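Local coordinates for malonyl CoA-acyl carrier protein transacylase (Bartonella henselae, PDB 3QAT) that probably transfers the malonyl group from malonyl-CoA to acyl carrier protein, which would supply the chain-extending unit for bacterial fatty acid synthesis, at residues A[14-19]-A[284-289]; A[67-72]-A[97-102]; A[81-86]-A[311-316]; A[27-32]-A[304-309]; A[150-155]-A[183-188]. All blocks are in the same frame, centred on the assembly; numbering follows the deposited sequence.

Contact 1 (A[14-19]-A[284-289]); sequences QGSQLI and GKVLTG
Ser16 meets Val286 where a loop of the acyltransferase core faces the start of helix 286-294. The loop follows strand 6-11 of the parallel sheet. Its Gln-Gly-Ser-Gln run matches the GQGSQ signature of malonyltransferases, a loop that in relatives borders the active site. The side chain of Ser16 points at the helix. Its OG lies anti to the carbonyl carbon (chi1 -69°) and reaches methyl CG2 of Val286 at 3.5 Å. Val286 has CG1 anti to its backbone N. This leaves CG2 beside that N, on the side where the serine approaches. Packing is slight here, and polar links add to it. Ser16 O accepts from Ser283 OG just before segment 284-289, and the hydroxyl of Ser16 works through a water. The loop also holds its own shape. Gln17 folds back so that its OE1 accepts from Gly15 N at 2.8 Å, in the carbonyl plane and on a lone pair. Gly15 has a positive phi that suits glycine. Leu287 N and Thr288 OG1 both bond to Glu280, which ties the helix start to strand 275-281. The bridging water accepts hydrogen bonds from both sides, from Ser16 OG at 2.7 Å and from Val286 N at 3.0 Å.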
# COMPACT_ATOMS: atom_id res chain seq x y z
N GLN A 14 -4.24 0.89 1.76
CA GLN A 14 -5.60 1.31 2.12
C GLN A 14 -6.61 0.22 1.77
O GLN A 14 -6.59 -0.32 0.63
CB GLN A 14 -5.89 2.59 1.36
CG GLN A 14 -7.29 3.17 1.62
CD GLN A 14 -7.36 4.02 2.90
OE1 GLN A 14 -6.48 4.82 3.20
NE2 GLN A 14 -8.47 3.87 3.63
N GLY A 15 -7.47 -0.11 2.73
CA GLY A 15 -8.44 -1.17 2.55
C GLY A 15 -8.11 -2.38 3.41
O GLY A 15 -8.92 -3.32 3.55
N SER A 16 -6.90 -2.39 3.97
CA SER A 16 -6.50 -3.50 4.85
C SER A 16 -6.72 -3.19 6.32
O SER A 16 -6.56 -4.08 7.17
CB SER A 16 -5.02 -3.89 4.60
OG SER A 16 -4.90 -4.51 3.33
N GLN A 17 -7.13 -1.97 6.63
CA GLN A 17 -7.34 -1.57 8.03
C GLN A 17 -8.59 -2.22 8.59
O GLN A 17 -9.60 -2.43 7.89
CB GLN A 17 -7.38 -0.03 8.18
CG GLN A 17 -8.67 0.67 7.68
CD GLN A 17 -8.82 0.74 6.17
OE1 GLN A 17 -7.88 0.47 5.43
NE2 GLN A 17 -10.03 1.09 5.72
N LEU A 18 -8.51 -2.54 9.88
CA LEU A 18 -9.60 -3.21 10.62
C LEU A 18 -9.54 -2.71 12.05
O LEU A 18 -8.46 -2.64 12.61
CB LEU A 18 -9.32 -4.74 10.70
CG LEU A 18 -9.29 -5.52 9.39
CD1 LEU A 18 -8.49 -6.79 9.52
CD2 LEU A 18 -10.72 -5.81 8.96
N ILE A 19 -10.69 -2.42 12.66
CA ILE A 19 -10.72 -2.06 14.09
C ILE A 19 -10.08 -3.18 14.90
O ILE A 19 -10.38 -4.37 14.68
CB ILE A 19 -12.15 -1.89 14.62
CG1 ILE A 19 -12.78 -0.62 14.07
CG2 ILE A 19 -12.18 -1.90 16.18
CD1 ILE A 19 -14.34 -0.59 14.31
N GLY A 284 -4.40 -7.98 7.83
CA GLY A 284 -5.27 -8.53 6.78
C GLY A 284 -4.62 -9.51 5.81
O GLY A 284 -3.43 -9.86 5.93
N LYS A 285 -5.42 -9.96 4.85
CA LYS A 285 -4.96 -10.97 3.90
C LYS A 285 -5.20 -10.52 2.47
O LYS A 285 -5.26 -11.35 1.55
CB LYS A 285 -5.55 -12.36 4.19
CG LYS A 285 -7.02 -12.38 4.31
CD LYS A 285 -7.53 -13.81 4.60
CE LYS A 285 -7.20 -14.27 6.00
NZ LYS A 285 -7.72 -15.68 6.18
N VAL A 286 -5.30 -9.20 2.27
CA VAL A 286 -5.63 -8.65 0.95
C VAL A 286 -4.54 -8.95 -0.11
O VAL A 286 -4.85 -9.48 -1.19
CB VAL A 286 -5.90 -7.13 1.00
CG1 VAL A 286 -6.17 -6.59 -0.42
CG2 VAL A 286 -7.11 -6.88 1.91
N LEU A 287 -3.27 -8.65 0.22
CA LEU A 287 -2.22 -8.90 -0.78
C LEU A 287 -2.03 -10.38 -1.04
O LEU A 287 -1.71 -10.78 -2.18
CB LEU A 287 -0.87 -8.25 -0.38
CG LEU A 287 -0.95 -6.74 -0.18
CD1 LEU A 287 0.45 -6.22 0.19
CD2 LEU A 287 -1.46 -6.03 -1.45
N THR A 288 -2.20 -11.20 0.00
CA THR A 288 -2.08 -12.65 -0.13
C THR A 288 -3.14 -13.19 -1.10
O THR A 288 -2.83 -14.07 -1.94
CB THR A 288 -2.14 -13.29 1.27
OG1 THR A 288 -1.01 -12.85 2.03
CG2 THR A 288 -2.12 -14.84 1.19
N GLY A 289 -4.36 -12.66 -1.00
CA GLY A 289 -5.45 -13.03 -1.94
C GLY A 289 -5.07 -12.71 -3.38
O GLY A 289 -5.24 -13.55 -4.28
O HOH W 1 -4.13 -7.03 4.02

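Contact 2 (A[67-72]-A[97-102]); sequences PALMAV and HSLGEY
Leu69 and Leu99 stand nearly perpendicular to each other in the buried middle of the chain. Two side-chain touches carry the contact. Methyl CD1 of Leu69 lies 3.9 Å from methyl CD2 of Leu99. The other branch of Leu99, CD1, lies 3.9 Å from CB of Leu69. The Leu99 fork thus meets the base and one branch of Leu69. Leu99 has its CG between the backbone N and the carbonyl carbon (chi1 77°), a rotamer seldom seen in leucine. Leu69 has CG beside its own N, and its branches also touch Gln17 and Ser283. Met70 starts towards Leu99, but its thioether turns away to Leu113 and Leu120 of helix 113-129. Its backbone N stays 4.3 Å from Leu99 CD1. Helix 62-82 therefore backs the start of helix 100-107 through apolar groups. Leu99 sits in a type II' turn from His97 to Gly100, closed by Gly100 N to His97 O at 3.0 Å. Ser98 at the bend has a positive phi (61°), and its OG bonds to His207 NE2 and Arg123 NH2. The tight strand-turn-helix and the Gly-His-Ser-Leu-Gly sequence are those of a nucleophile elbow, with Ser98 the probable nucleophile, as in related malonyltransferases.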
# COMPACT_ATOMS: atom_id res chain seq x y z
N PRO A 67 -0.99 6.18 8.39
CA PRO A 67 -0.03 5.90 9.46
C PRO A 67 -0.43 4.67 10.28
O PRO A 67 0.46 3.94 10.76
CB PRO A 67 -0.03 7.19 10.32
CG PRO A 67 -1.37 7.89 9.98
CD PRO A 67 -1.59 7.53 8.51
N ALA A 68 -1.75 4.41 10.43
CA ALA A 68 -2.17 3.23 11.23
C ALA A 68 -1.74 1.89 10.63
O ALA A 68 -1.25 1.02 11.34
CB ALA A 68 -3.69 3.21 11.43
N LEU A 69 -1.93 1.73 9.32
CA LEU A 69 -1.54 0.48 8.67
C LEU A 69 -0.03 0.30 8.73
O LEU A 69 0.46 -0.84 8.93
CB LEU A 69 -2.04 0.43 7.21
CG LEU A 69 -3.52 -0.02 7.12
CD1 LEU A 69 -4.10 0.33 5.74
CD2 LEU A 69 -3.63 -1.52 7.38
N MET A 70 0.72 1.39 8.55
CA MET A 70 2.17 1.31 8.66
C MET A 70 2.57 0.86 10.07
O MET A 70 3.44 0.01 10.22
CB MET A 70 2.82 2.66 8.30
CG MET A 70 4.37 2.70 8.38
SD MET A 70 4.95 3.03 10.08
CE MET A 70 4.28 4.66 10.38
N ALA A 71 1.89 1.40 11.09
CA ALA A 71 2.22 1.04 12.49
C ALA A 71 2.04 -0.48 12.70
O ALA A 71 2.88 -1.12 13.30
CB ALA A 71 1.35 1.80 13.47
N VAL A 72 0.93 -1.03 12.20
CA VAL A 72 0.71 -2.47 12.36
C VAL A 72 1.84 -3.24 11.68
O VAL A 72 2.40 -4.17 12.26
CB VAL A 72 -0.65 -2.90 11.81
CG1 VAL A 72 -0.82 -4.43 11.90
CG2 VAL A 72 -1.76 -2.18 12.59
N HIS A 97 1.90 -1.80 -1.23
CA HIS A 97 0.85 -1.26 -2.07
C HIS A 97 0.55 0.19 -1.65
O HIS A 97 -0.10 0.42 -0.64
CB HIS A 97 -0.38 -2.18 -1.99
CG HIS A 97 -1.31 -2.04 -3.15
ND1 HIS A 97 -2.12 -0.94 -3.31
CD2 HIS A 97 -1.60 -2.88 -4.17
CE1 HIS A 97 -2.85 -1.09 -4.40
NE2 HIS A 97 -2.56 -2.26 -4.94
N SER A 98 1.04 1.15 -2.43
CA SER A 98 0.81 2.58 -2.24
C SER A 98 1.33 3.09 -0.88
O SER A 98 2.53 3.34 -0.76
CB SER A 98 -0.67 2.92 -2.54
OG SER A 98 -0.85 4.32 -2.56
N LEU A 99 0.49 3.24 0.15
CA LEU A 99 1.03 3.64 1.44
C LEU A 99 2.06 2.59 1.92
O LEU A 99 3.01 2.90 2.65
CB LEU A 99 -0.09 3.84 2.48
CG LEU A 99 -0.68 2.57 3.09
CD1 LEU A 99 0.06 2.03 4.30
CD2 LEU A 99 -2.15 2.87 3.48
N GLY A 100 1.85 1.33 1.51
CA GLY A 100 2.74 0.24 1.90
C GLY A 100 4.19 0.42 1.42
O GLY A 100 5.08 -0.21 1.97
N GLU A 101 4.42 1.27 0.41
CA GLU A 101 5.82 1.56 0.01
C GLU A 101 6.58 2.23 1.16
O GLU A 101 7.78 1.98 1.35
CB GLU A 101 5.87 2.46 -1.23
CG GLU A 101 5.14 1.91 -2.43
CD GLU A 101 5.77 2.40 -3.75
OE1 GLU A 101 5.58 3.59 -4.16
OE2 GLU A 101 6.44 1.57 -4.36
N TYR A 102 5.89 3.06 1.94
CA TYR A 102 6.48 3.72 3.09
C TYR A 102 6.76 2.74 4.20
O TYR A 102 7.82 2.78 4.81
CB TYR A 102 5.63 4.90 3.59
CG TYR A 102 5.48 5.99 2.55
CD1 TYR A 102 6.27 7.16 2.61
CD2 TYR A 102 4.59 5.84 1.48
CE1 TYR A 102 6.18 8.15 1.63
CE2 TYR A 102 4.48 6.85 0.49
CZ TYR A 102 5.29 7.99 0.58
OH TYR A 102 5.21 8.98 -0.38

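Contact 3 (A[81-86]-A[311-316]); sequences EQLGLN and AALRVL
Leu313 projects from helix 306-316 between Leu83 and Leu85, and each of its methyls takes one of them. CD1 of Leu313 touches CB of Leu83 at 3.7 Å and CD1 of Leu83 at 4.1 Å. CD2 of Leu313 touches CB of Leu85 at 4.0 Å. The side chain of Leu313 lies roughly square across that of Leu83. One turn on, Leu316 meets the end of Leu85, with the two CD1 methyls 3.8 Å apart. Leu85 starts off beside the helix rather than at it. Its CG is anti to the backbone N (chi1 175°), and its end swings in to reach Leu316. Leu313 and Leu316 share nearly the same rotamer, with CG beside the backbone N, and both side chains point at segment 81-86.

The two leucines of segment 81-86 are set by the end of helix 62-82. Gly84, with a positive phi (111°), is the C' residue of a Schellman motif. Gly84 N bonds to Glu81 O at 3.0 Å, and Leu85 N bonds to Met80 O. The chain thus turns between Leu83 and Leu85, and both come to the same neighbouring helix.

Further out, Met80 touches Leu85, Leu313 and Leu316. Phe9 of strand 6-11 touches Leu85 and Leu316, and Phe279 of strand 275-281 touches Leu316. The parallel sheet thus lies behind the buried end of the contact, while Leu83 sits at the exposed end. Leu316 O bonds to Lys90 NZ.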
# COMPACT_ATOMS: atom_id res chain seq x y z
N GLU A 81 12.20 -8.93 14.29
CA GLU A 81 13.59 -8.58 14.56
C GLU A 81 14.03 -8.96 15.98
O GLU A 81 15.14 -9.47 16.15
CB GLU A 81 13.85 -7.11 14.26
CG GLU A 81 13.73 -6.83 12.76
CD GLU A 81 13.86 -5.36 12.45
OE1 GLU A 81 13.46 -4.51 13.29
OE2 GLU A 81 14.34 -5.07 11.33
N GLN A 82 13.17 -8.76 16.99
CA GLN A 82 13.56 -9.15 18.36
C GLN A 82 13.77 -10.67 18.45
O GLN A 82 14.63 -11.16 19.20
CB GLN A 82 12.54 -8.70 19.41
CG GLN A 82 13.00 -9.06 20.82
CD GLN A 82 12.38 -8.24 21.95
OE1 GLN A 82 11.65 -7.27 21.72
NE2 GLN A 82 12.69 -8.63 23.19
N LEU A 83 12.98 -11.39 17.66
CA LEU A 83 13.05 -12.85 17.61
C LEU A 83 14.13 -13.39 16.65
O LEU A 83 14.19 -14.60 16.41
CB LEU A 83 11.67 -13.46 17.31
CG LEU A 83 10.64 -13.19 18.40
CD1 LEU A 83 9.24 -13.66 17.98
CD2 LEU A 83 11.03 -13.78 19.77
N GLY A 84 14.97 -12.50 16.14
CA GLY A 84 16.13 -12.90 15.36
C GLY A 84 16.16 -12.61 13.88
O GLY A 84 17.15 -12.95 13.22
N LEU A 85 15.11 -11.98 13.33
CA LEU A 85 15.13 -11.66 11.91
C LEU A 85 16.16 -10.59 11.59
O LEU A 85 16.16 -9.53 12.21
CB LEU A 85 13.74 -11.19 11.40
CG LEU A 85 13.69 -10.72 9.94
CD1 LEU A 85 13.89 -11.89 8.94
CD2 LEU A 85 12.39 -9.93 9.69
N ASN A 86 17.04 -10.89 10.64
CA ASN A 86 17.89 -9.90 10.00
C ASN A 86 17.37 -9.75 8.58
O ASN A 86 17.52 -10.65 7.75
CB ASN A 86 19.36 -10.36 10.00
CG ASN A 86 20.31 -9.31 9.44
OD1 ASN A 86 20.11 -8.79 8.33
ND2 ASN A 86 21.37 -9.02 10.18
N ALA A 311 5.82 -18.94 12.31
CA ALA A 311 5.86 -19.71 11.07
C ALA A 311 6.76 -19.04 10.04
O ALA A 311 7.56 -19.72 9.37
CB ALA A 311 4.44 -19.90 10.52
N ALA A 312 6.67 -17.71 9.92
CA ALA A 312 7.49 -16.98 8.96
C ALA A 312 8.98 -17.10 9.31
O ALA A 312 9.83 -17.30 8.43
CB ALA A 312 7.06 -15.49 8.90
N LEU A 313 9.30 -17.03 10.60
CA LEU A 313 10.69 -17.15 11.03
C LEU A 313 11.27 -18.54 10.69
O LEU A 313 12.43 -18.64 10.29
CB LEU A 313 10.82 -16.87 12.53
CG LEU A 313 10.54 -15.42 12.92
CD1 LEU A 313 10.36 -15.28 14.42
CD2 LEU A 313 11.63 -14.46 12.41
N ARG A 314 10.44 -19.57 10.81
CA ARG A 314 10.84 -20.93 10.41
C ARG A 314 11.07 -21.06 8.90
O ARG A 314 12.05 -21.68 8.46
CB ARG A 314 9.78 -21.93 10.88
CG ARG A 314 9.64 -21.98 12.41
CD ARG A 314 8.80 -23.17 12.91
NE ARG A 314 7.63 -23.46 12.07
CZ ARG A 314 6.38 -23.08 12.34
NH1 ARG A 314 6.08 -22.40 13.45
NH2 ARG A 314 5.40 -23.41 11.48
N VAL A 315 10.17 -20.49 8.10
CA VAL A 315 10.30 -20.54 6.65
C VAL A 315 11.57 -19.80 6.20
O VAL A 315 12.26 -20.25 5.27
CB VAL A 315 9.01 -19.95 5.97
CG1 VAL A 315 9.19 -19.75 4.47
CG2 VAL A 315 7.81 -20.86 6.25
N LEU A 316 11.88 -18.68 6.86
CA LEU A 316 13.07 -17.88 6.57
C LEU A 316 14.37 -18.51 7.08
O LEU A 316 15.46 -18.06 6.71
CB LEU A 316 12.93 -16.47 7.15
CG LEU A 316 11.83 -15.63 6.51
CD1 LEU A 316 11.51 -14.44 7.40
CD2 LEU A 316 12.21 -15.15 5.12

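Contact 4 (A[27-32]-A[304-309]); sequences EQFVAA and GTAEEI
The packing centres on the methyl of Ala306, met by the Phe29 ring and by the amide of Gln28. The methyl lies at the edge of the Phe29 ring, near the ring plane, 3.9 Å from CE2. The Phe29 side chain points at helix 306-316, with CG anti to the carbonyl carbon (chi1 -58°). Its ring also touches Val79 of helix 62-82. The amide end of Gln28 comes over the same methyl, with OE1 3.7 Å from Ala306 CB.

Two waters carry the polar link. One donates to Gln28 OE1 at 2.7 Å and accepts from Ala306 N at 2.9 Å. The other accepts from Gln28 NE2 and donates to Glu307 OE1. Both ends of the Gln28 amide are thereby joined to the first turn of the helix. The long side chain is extended beyond CG, which carries the amide across to the waters.

That first turn is held by a capping box. Glu308 N gives a hydrogen bond to Thr305 OG1 at 3.1 Å, and Thr305 N bonds back to Glu308 OE1 at 3.3 Å. Gly304 N reaches the same OE1 at 2.8 Å, nearly in line with its C-O bond. The two donors arrive from opposite faces of the carboxylate plane. Phe29, for its part, is the N-cap residue of helix 30-43 and follows directly on helix 23-28.

The other carboxylate oxygen, Glu308 OE2, bonds to Thr302 OG1 near the end of strand 299-303.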
# COMPACT_ATOMS: atom_id res chain seq x y z
N GLU A 27 -0.26 -6.41 23.26
CA GLU A 27 -0.42 -7.06 24.58
C GLU A 27 0.64 -8.13 24.80
O GLU A 27 1.07 -8.35 25.94
CB GLU A 27 -1.84 -7.63 24.71
CG GLU A 27 -2.88 -6.54 24.84
CD GLU A 27 -4.31 -7.04 24.69
OE1 GLU A 27 -4.52 -8.16 24.17
OE2 GLU A 27 -5.23 -6.29 25.09
N GLN A 28 1.09 -8.74 23.71
CA GLN A 28 2.00 -9.90 23.72
C GLN A 28 3.48 -9.52 23.67
O GLN A 28 4.33 -10.24 24.20
CB GLN A 28 1.71 -10.82 22.52
CG GLN A 28 0.37 -11.56 22.58
CD GLN A 28 0.06 -12.26 21.26
OE1 GLN A 28 0.34 -11.73 20.17
NE2 GLN A 28 -0.52 -13.45 21.36
N PHE A 29 3.79 -8.39 23.03
CA PHE A 29 5.17 -7.99 22.79
C PHE A 29 5.39 -6.52 23.04
O PHE A 29 4.70 -5.65 22.45
CB PHE A 29 5.58 -8.30 21.33
CG PHE A 29 5.45 -9.73 20.94
CD1 PHE A 29 6.48 -10.63 21.24
CD2 PHE A 29 4.32 -10.19 20.26
CE1 PHE A 29 6.38 -11.99 20.87
CE2 PHE A 29 4.21 -11.55 19.89
CZ PHE A 29 5.24 -12.44 20.19
N VAL A 30 6.36 -6.21 23.90
CA VAL A 30 6.74 -4.80 24.10
C VAL A 30 7.24 -4.18 22.78
O VAL A 30 7.05 -2.98 22.56
CB VAL A 30 7.76 -4.63 25.29
CG1 VAL A 30 9.18 -5.10 24.88
CG2 VAL A 30 7.76 -3.18 25.81
N ALA A 31 7.85 -4.98 21.89
CA ALA A 31 8.37 -4.44 20.64
C ALA A 31 7.20 -3.89 19.83
O ALA A 31 7.34 -2.87 19.16
CB ALA A 31 9.10 -5.52 19.84
N ALA A 32 6.05 -4.56 19.89
CA ALA A 32 4.88 -4.07 19.13
C ALA A 32 4.27 -2.86 19.82
O ALA A 32 3.95 -1.85 19.16
CB ALA A 32 3.83 -5.20 18.97
N GLY A 304 0.64 -11.58 10.65
CA GLY A 304 -0.06 -10.61 11.49
C GLY A 304 -0.25 -11.02 12.92
O GLY A 304 -0.48 -10.18 13.78
N THR A 305 -0.11 -12.31 13.18
CA THR A 305 -0.27 -12.86 14.54
C THR A 305 1.05 -13.44 15.04
O THR A 305 1.99 -13.69 14.25
CB THR A 305 -1.34 -13.96 14.58
OG1 THR A 305 -0.88 -15.08 13.80
CG2 THR A 305 -2.69 -13.48 14.05
N ALA A 306 1.11 -13.69 16.34
CA ALA A 306 2.27 -14.33 16.95
C ALA A 306 2.60 -15.68 16.28
O ALA A 306 3.77 -15.96 15.96
CB ALA A 306 2.07 -14.49 18.47
N GLU A 307 1.55 -16.46 16.02
CA GLU A 307 1.66 -17.77 15.39
C GLU A 307 2.25 -17.63 13.98
O GLU A 307 3.15 -18.38 13.58
CB GLU A 307 0.27 -18.44 15.32
CG GLU A 307 -0.35 -18.81 16.68
CD GLU A 307 -0.70 -17.64 17.63
OE1 GLU A 307 -1.04 -16.51 17.16
OE2 GLU A 307 -0.63 -17.86 18.87
N GLU A 308 1.73 -16.67 13.22
CA GLU A 308 2.22 -16.43 11.88
C GLU A 308 3.64 -15.89 11.87
O GLU A 308 4.41 -16.19 10.97
CB GLU A 308 1.29 -15.45 11.13
CG GLU A 308 -0.04 -16.10 10.75
CD GLU A 308 -1.02 -15.12 10.13
OE1 GLU A 308 -0.90 -13.91 10.43
OE2 GLU A 308 -1.91 -15.58 9.37
N ILE A 309 3.98 -15.07 12.87
CA ILE A 309 5.36 -14.62 13.02
C ILE A 309 6.30 -15.83 13.23
O ILE A 309 7.32 -15.95 12.54
CB ILE A 309 5.50 -13.59 14.16
CG1 ILE A 309 4.92 -12.24 13.71
CG2 ILE A 309 6.97 -13.45 14.60
CD1 ILE A 309 4.56 -11.32 14.88
O HOH W 2 -0.95 -12.40 17.86
O HOH W 3 -2.24 -14.52 18.89

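Contact 5 (A[150-155]-A[183-188]); sequences EEICEI and ETAVEV
Ile152, Ile155, Ala185 and Val188 join the two helices of the smaller, ferredoxin-like part of the acyltransferase. The axes of segments 150-155 and 183-188 approach to 9.4 Å. Their N-to-C directions differ by 127°, so the helices run roughly against each other with a marked tilt.

Ile152 makes two separate touches. Its branch methyl CG2 lies against CB of Ala185 at 3.7 Å. Its CG1 lies against CG1 of Val188 at 3.8 Å. Ile152 has CG1 beside its backbone N (chi1 -65°) and CG2 anti to that N, and the two branches divide between the two partners. The side chains of Ile152 and Val188 lie alongside one another, pointing opposite ways. Val188 has CG1 anti to its backbone N (chi1 179°), which brings that methyl to Ile152. Its other methyl, CG2, stands 4.4 Å from CG2 of Ile155, a looser touch at the exposed end.

The surrounding topology is beta-alpha-beta twice over, with strand order 4-1-3-2 in the antiparallel part of the sheet. Helices 146-155 and 179-191 are the two helices of that fold. On the sheet side of the contact, Ala185 and Cys153 rest on Cys162 of strand 162-169, and Val186 rests on Ala197 of strand 196-200. Ile152 also touches Leu144 and Lys192.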
# COMPACT_ATOMS: atom_id res chain seq x y z
N GLU A 150 -8.14 0.56 -20.60
CA GLU A 150 -7.51 1.76 -21.18
C GLU A 150 -8.38 2.32 -22.31
O GLU A 150 -8.53 3.54 -22.46
CB GLU A 150 -6.06 1.45 -21.64
CG GLU A 150 -5.08 1.37 -20.45
CD GLU A 150 -3.64 0.94 -20.81
OE1 GLU A 150 -3.40 0.36 -21.89
OE2 GLU A 150 -2.74 1.18 -19.97
N GLU A 151 -9.01 1.42 -23.06
CA GLU A 151 -9.94 1.81 -24.10
C GLU A 151 -11.19 2.49 -23.52
O GLU A 151 -11.65 3.51 -24.04
CB GLU A 151 -10.28 0.60 -24.96
CG GLU A 151 -10.85 0.96 -26.32
CD GLU A 151 -11.63 -0.19 -26.94
OE1 GLU A 151 -11.36 -1.37 -26.61
OE2 GLU A 151 -12.54 0.11 -27.76
N ILE A 152 -11.72 1.95 -22.42
CA ILE A 152 -12.85 2.60 -21.74
C ILE A 152 -12.46 4.01 -21.28
O ILE A 152 -13.25 4.94 -21.38
CB ILE A 152 -13.38 1.78 -20.54
CG1 ILE A 152 -13.97 0.43 -21.01
CG2 ILE A 152 -14.44 2.57 -19.80
CD1 ILE A 152 -14.34 -0.52 -19.90
N CYS A 153 -11.26 4.16 -20.74
CA CYS A 153 -10.77 5.48 -20.35
C CYS A 153 -10.82 6.48 -21.52
O CYS A 153 -11.19 7.64 -21.34
CB CYS A 153 -9.35 5.37 -19.81
SG CYS A 153 -9.29 4.55 -18.19
N GLU A 154 -10.45 6.00 -22.70
CA GLU A 154 -10.48 6.79 -23.93
C GLU A 154 -11.91 7.10 -24.37
O GLU A 154 -12.22 8.23 -24.76
CB GLU A 154 -9.69 6.09 -25.04
N ILE A 155 -12.79 6.10 -24.27
CA ILE A 155 -14.20 6.24 -24.64
C ILE A 155 -14.89 7.37 -23.85
O ILE A 155 -15.71 8.11 -24.39
CB ILE A 155 -14.96 4.88 -24.48
CG1 ILE A 155 -14.53 3.91 -25.59
CG2 ILE A 155 -16.48 5.06 -24.45
CD1 ILE A 155 -14.87 2.44 -25.34
N GLU A 183 -18.15 7.39 -13.47
CA GLU A 183 -19.50 6.83 -13.48
C GLU A 183 -19.83 6.22 -14.85
O GLU A 183 -20.38 5.11 -14.94
CB GLU A 183 -20.53 7.90 -13.10
CG GLU A 183 -21.94 7.34 -12.92
CD GLU A 183 -22.99 8.43 -12.73
OE1 GLU A 183 -22.64 9.63 -12.69
OE2 GLU A 183 -24.19 8.07 -12.67
N THR A 184 -19.50 6.95 -15.92
CA THR A 184 -19.76 6.48 -17.28
C THR A 184 -18.92 5.24 -17.57
O THR A 184 -19.39 4.30 -18.18
CB THR A 184 -19.53 7.57 -18.33
OG1 THR A 184 -20.32 8.72 -17.97
CG2 THR A 184 -19.94 7.08 -19.72
N ALA A 185 -17.67 5.26 -17.12
CA ALA A 185 -16.77 4.13 -17.31
C ALA A 185 -17.32 2.86 -16.68
O ALA A 185 -17.16 1.78 -17.25
CB ALA A 185 -15.38 4.46 -16.74
N VAL A 186 -17.94 2.98 -15.50
CA VAL A 186 -18.61 1.84 -14.87
C VAL A 186 -19.73 1.28 -15.77
O VAL A 186 -19.82 0.06 -15.96
CB VAL A 186 -19.12 2.17 -13.41
CG1 VAL A 186 -20.00 1.06 -12.87
CG2 VAL A 186 -17.92 2.35 -12.47
N GLU A 187 -20.56 2.17 -16.32
CA GLU A 187 -21.62 1.76 -17.25
C GLU A 187 -21.03 0.99 -18.43
O GLU A 187 -21.51 -0.11 -18.76
CB GLU A 187 -22.40 2.99 -17.75
CG GLU A 187 -23.17 3.69 -16.65
CD GLU A 187 -23.66 5.08 -17.05
OE1 GLU A 187 -23.37 5.53 -18.18
OE2 GLU A 187 -24.34 5.73 -16.22
N VAL A 188 -19.96 1.54 -19.02
CA VAL A 188 -19.31 0.90 -20.17
C VAL A 188 -18.70 -0.45 -19.80
O VAL A 188 -18.86 -1.45 -20.50
CB VAL A 188 -18.27 1.82 -20.83
CG1 VAL A 188 -17.61 1.10 -22.01
CG2 VAL A 188 -18.93 3.12 -21.32

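Contact 2 is fully buried and apolar, while contact 4 lies at the surface and adds two bridging waters to a small apolar touch. Contacts 1, 3 and 5 are partly buried. Contact 1 is water-bridged like contact 4, but contacts 3 and 5 are built from aliphatic side chains. Contacts 1 and 2 touch: Gln14 N lies 3.4 Å from Leu99 CD2, which sets the GQGSQ loop beside the probable nucleophile elbow. Contacts 2 and 3 both use helix 62-82, contact 2 its first half and contact 3 its C-terminal end. Contacts 3 and 4 share helix 306-316 and touch through Leu83 and Ile309. Contact 5 stands apart in the ferredoxin-like part, its centre about 46 Å from that of contact 3.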